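PDB 3BKN: bacterioferritin from Mycobacterium smegmatis str. MC2 155, which probably stores iron, oxidising ferrous ions with dioxygen at a di-nuclear centre and laying down ferric mineral inside a hollow, heme-containing shell of 24 subunits. Local coordinates for residues A[32-40]-A[150-161]. Residues are numbered along the deposited sequence; the frame is centred on the assembly and turned at random.
Sequences QDNWGFTEL and AAQCVSRPPGSA
Phe37, in the turn between helices 5-34 and 38-64, packs into the C-terminal tail where the tail leaves helix 146-151. Its CB lies against Cys153, 3.7 Å from Cys153 O; with chi1 at -54° CG swings away from the Phe37 carbonyl carbon, still bordering Cys153 CB, and the ring's leading edge reaches the tail. Phe37 CD1 then meets Val154 CG1 at 3.6 Å, CE1 of the same ring reaches Ala150 CB at 3.8 Å, and its CZ ends near that same methyl. Cys153 CB also meets Leu40 CB, which touches SG as well. Phe37 is the N-cap residue of helix 38-64, and at this helix start Cys153 O takes two weak hydrogen bonds, from Glu39 N at 3.1 Å and from Leu40 N, the latter much straighter (162°). Beyond them a single water links the two segments: it donates to Gly36 O (2.7 Å), accepts from Ser155 N and Gly159 N, and bonds Thr38 OG1. Thr38 CG2 meanwhile sits 3.4 Å from Ser160 O. Gly36, with positive phi, closes helix 5-34 in a Schellman motif. The tail thus runs along the turn at one end of the ferritin four-helix bundle; Leu83 of helix 83-110 also touches Phe37, and neighbouring subunits pack on the tail.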
loop_
_atom_site.group_PDB
_atom_site.type_symbol
_atom_site.label_atom_id
_atom_site.label_comp_id
_atom_site.label_asym_id
_atom_site.label_seq_id
_atom_site.Cartn_x
_atom_site.Cartn_y
_atom_site.Cartn_z
ATOM N N GLN A 32 -15.154 -1.333 45.369
ATOM C CA GLN A 32 -13.772 -0.958 45.178
ATOM C C GLN A 32 -13.615 0.261 44.269
ATOM O O GLN A 32 -12.839 1.158 44.582
ATOM C CB GLN A 32 -12.999 -2.132 44.636
ATOM C CG GLN A 32 -12.580 -3.103 45.714
ATOM C CD GLN A 32 -12.218 -4.486 45.181
ATOM O OE1 GLN A 32 -11.854 -4.669 44.018
ATOM N NE2 GLN A 32 -12.317 -5.452 46.032
ATOM N N ASP A 33 -14.347 0.304 43.157
ATOM C CA ASP A 33 -14.369 1.512 42.310
ATOM C C ASP A 33 -14.808 2.754 43.063
ATOM O O ASP A 33 -14.177 3.788 42.944
ATOM C CB ASP A 33 -15.320 1.353 41.147
ATOM C CG ASP A 33 -14.619 1.252 39.817
ATOM O OD1 ASP A 33 -13.755 2.108 39.476
ATOM O OD2 ASP A 33 -15.003 0.311 39.085
ATOM N N ASN A 34 -15.914 2.654 43.806
ATOM C CA ASN A 34 -16.422 3.778 44.596
ATOM C C ASN A 34 -15.524 4.294 45.693
ATOM O O ASN A 34 -15.688 5.440 46.143
ATOM C CB ASN A 34 -17.748 3.453 45.228
ATOM C CG ASN A 34 -18.847 4.132 44.529
ATOM O OD1 ASN A 34 -19.392 5.138 45.023
ATOM N ND2 ASN A 34 -19.159 3.646 43.309
ATOM N N TRP A 35 -14.614 3.443 46.155
ATOM C CA TRP A 35 -13.668 3.818 47.168
ATOM C C TRP A 35 -12.459 4.430 46.538
ATOM O O TRP A 35 -11.617 4.955 47.243
ATOM C CB TRP A 35 -13.254 2.579 47.940
ATOM C CG TRP A 35 -14.282 2.083 48.901
ATOM C CD1 TRP A 35 -15.305 2.796 49.421
ATOM C CD2 TRP A 35 -14.355 0.779 49.497
ATOM N NE1 TRP A 35 -16.036 2.029 50.283
ATOM C CE2 TRP A 35 -15.469 0.786 50.368
ATOM C CE3 TRP A 35 -13.586 -0.388 49.386
ATOM C CZ2 TRP A 35 -15.844 -0.332 51.129
ATOM C CZ3 TRP A 35 -13.956 -1.496 50.124
ATOM C CH2 TRP A 35 -15.081 -1.465 50.989
ATOM N N GLY A 36 -12.363 4.350 45.217
ATOM C CA GLY A 36 -11.235 4.904 44.495
ATOM C C GLY A 36 -10.160 3.918 44.086
ATOM O O GLY A 36 -9.189 4.305 43.433
ATOM N N PHE A 37 -10.305 2.658 44.480
ATOM C CA PHE A 37 -9.328 1.637 44.097
ATOM C C PHE A 37 -9.688 1.103 42.728
ATOM O O PHE A 37 -10.063 -0.047 42.552
ATOM C CB PHE A 37 -9.256 0.528 45.093
ATOM C CG PHE A 37 -9.012 0.990 46.440
ATOM C CD1 PHE A 37 -7.878 1.699 46.734
ATOM C CD2 PHE A 37 -9.939 0.746 47.441
ATOM C CE1 PHE A 37 -7.629 2.154 48.033
ATOM C CE2 PHE A 37 -9.725 1.217 48.752
ATOM C CZ PHE A 37 -8.546 1.907 49.053
ATOM N N THR A 38 -9.547 1.956 41.741
ATOM C CA THR A 38 -10.040 1.639 40.444
ATOM C C THR A 38 -9.177 0.586 39.780
ATOM O O THR A 38 -9.703 -0.286 39.055
ATOM C CB THR A 38 -10.074 2.858 39.557
ATOM O OG1 THR A 38 -8.758 3.401 39.543
ATOM C CG2 THR A 38 -11.086 3.908 40.090
ATOM N N GLU A 39 -7.867 0.643 39.984
ATOM C CA GLU A 39 -7.012 -0.417 39.414
ATOM C C GLU A 39 -7.367 -1.835 39.959
ATOM O O GLU A 39 -7.496 -2.814 39.183
ATOM C CB GLU A 39 -5.508 -0.088 39.538
ATOM C CG GLU A 39 -5.022 1.148 38.721
ATOM C CD GLU A 39 -5.697 1.333 37.352
ATOM O OE1 GLU A 39 -5.746 0.410 36.503
ATOM O OE2 GLU A 39 -6.182 2.445 37.118
ATOM N N LEU A 40 -7.529 -1.935 41.280
ATOM C CA LEU A 40 -7.939 -3.158 41.882
ATOM C C LEU A 40 -9.357 -3.560 41.399
ATOM O O LEU A 40 -9.642 -4.742 41.193
ATOM C CB LEU A 40 -7.875 -3.006 43.377
ATOM C CG LEU A 40 -8.431 -4.227 44.091
ATOM C CD1 LEU A 40 -7.562 -5.475 43.854
ATOM C CD2 LEU A 40 -8.590 -3.913 45.562
ATOM N N ALA A 150 -2.801 -0.461 49.519
ATOM C CA ALA A 150 -3.914 0.274 48.988
ATOM C C ALA A 150 -3.457 1.295 47.921
ATOM O O ALA A 150 -4.104 1.402 46.850
ATOM C CB ALA A 150 -4.679 0.966 50.148
ATOM N N ALA A 151 -2.362 2.026 48.195
ATOM C CA ALA A 151 -1.768 2.945 47.195
ATOM C C ALA A 151 -1.427 2.260 45.846
ATOM O O ALA A 151 -1.335 2.921 44.826
ATOM C CB ALA A 151 -0.533 3.660 47.739
ATOM N N GLN A 152 -1.259 0.941 45.823
ATOM C CA GLN A 152 -0.956 0.281 44.564
ATOM C C GLN A 152 -2.240 -0.093 43.819
ATOM O O GLN A 152 -2.202 -0.742 42.757
ATOM C CB GLN A 152 -0.111 -0.966 44.767
ATOM C CG GLN A 152 1.093 -0.826 45.688
ATOM C CD GLN A 152 1.944 0.357 45.383
ATOM O OE1 GLN A 152 2.373 0.522 44.250
ATOM N NE2 GLN A 152 2.193 1.208 46.391
ATOM N N CYS A 153 -3.378 0.286 44.377
ATOM C CA CYS A 153 -4.647 -0.082 43.818
ATOM C C CYS A 153 -5.357 1.111 43.195
ATOM O O CYS A 153 -6.458 0.964 42.686
ATOM C CB CYS A 153 -5.508 -0.677 44.911
ATOM S SG CYS A 153 -4.895 -2.210 45.484
ATOM N N VAL A 154 -4.744 2.294 43.271
ATOM C CA VAL A 154 -5.318 3.511 42.710
ATOM C C VAL A 154 -4.488 3.887 41.495
ATOM O O VAL A 154 -3.352 3.418 41.329
ATOM C CB VAL A 154 -5.364 4.676 43.743
ATOM C CG1 VAL A 154 -6.083 4.230 44.993
ATOM C CG2 VAL A 154 -3.987 5.149 44.126
ATOM N N SER A 155 -5.047 4.719 40.630
ATOM C CA SER A 155 -4.291 5.184 39.478
ATOM C C SER A 155 -3.492 6.469 39.785
ATOM O O SER A 155 -3.602 7.043 40.873
ATOM C CB SER A 155 -5.241 5.398 38.324
ATOM O OG SER A 155 -6.220 6.318 38.727
ATOM N N ARG A 156 -2.653 6.890 38.837
ATOM C CA ARG A 156 -1.952 8.155 38.943
ATOM C C ARG A 156 -2.522 9.193 37.942
ATOM O O ARG A 156 -2.318 9.089 36.753
ATOM C CB ARG A 156 -0.455 7.928 38.741
ATOM C CG ARG A 156 0.133 6.931 39.773
ATOM C CD ARG A 156 1.677 6.665 39.583
ATOM N NE ARG A 156 2.526 7.826 39.956
ATOM C CZ ARG A 156 3.201 7.965 41.113
ATOM N NH1 ARG A 156 3.177 7.030 42.082
ATOM N NH2 ARG A 156 3.917 9.065 41.308
ATOM N N PRO A 157 -3.270 10.192 38.417
ATOM C CA PRO A 157 -3.736 10.512 39.774
ATOM C C PRO A 157 -4.971 9.655 40.141
ATOM O O PRO A 157 -5.605 9.075 39.250
ATOM C CB PRO A 157 -4.106 11.977 39.649
ATOM C CG PRO A 157 -4.561 12.139 38.205
ATOM C CD PRO A 157 -3.753 11.166 37.409
ATOM N N PRO A 158 -5.278 9.497 41.432
ATOM C CA PRO A 158 -6.414 8.612 41.747
ATOM C C PRO A 158 -7.749 9.032 41.102
ATOM O O PRO A 158 -8.109 10.208 41.108
ATOM C CB PRO A 158 -6.488 8.671 43.277
ATOM C CG PRO A 158 -5.065 9.006 43.701
ATOM C CD PRO A 158 -4.604 9.987 42.647
ATOM N N GLY A 159 -8.461 8.079 40.523
ATOM C CA GLY A 159 -9.753 8.351 39.933
ATOM C C GLY A 159 -10.876 8.005 40.891
ATOM O O GLY A 159 -10.715 8.068 42.115
ATOM N N SER A 160 -12.026 7.632 40.330
ATOM C CA SER A 160 -13.263 7.404 41.086
ATOM C C SER A 160 -14.133 6.464 40.248
ATOM O O SER A 160 -13.675 6.001 39.236
ATOM C CB SER A 160 -13.975 8.736 41.328
ATOM O OG SER A 160 -14.096 9.487 40.117
ATOM N N ALA A 161 -15.361 6.143 40.671
ATOM C CA ALA A 161 -16.363 5.467 39.780
ATOM C C ALA A 161 -16.768 6.336 38.538
ATOM O O ALA A 161 -16.660 7.585 38.547
ATOM C CB ALA A 161 -17.605 5.065 40.580
HETATM O O HOH W 1 -7.943 5.333 41.300
#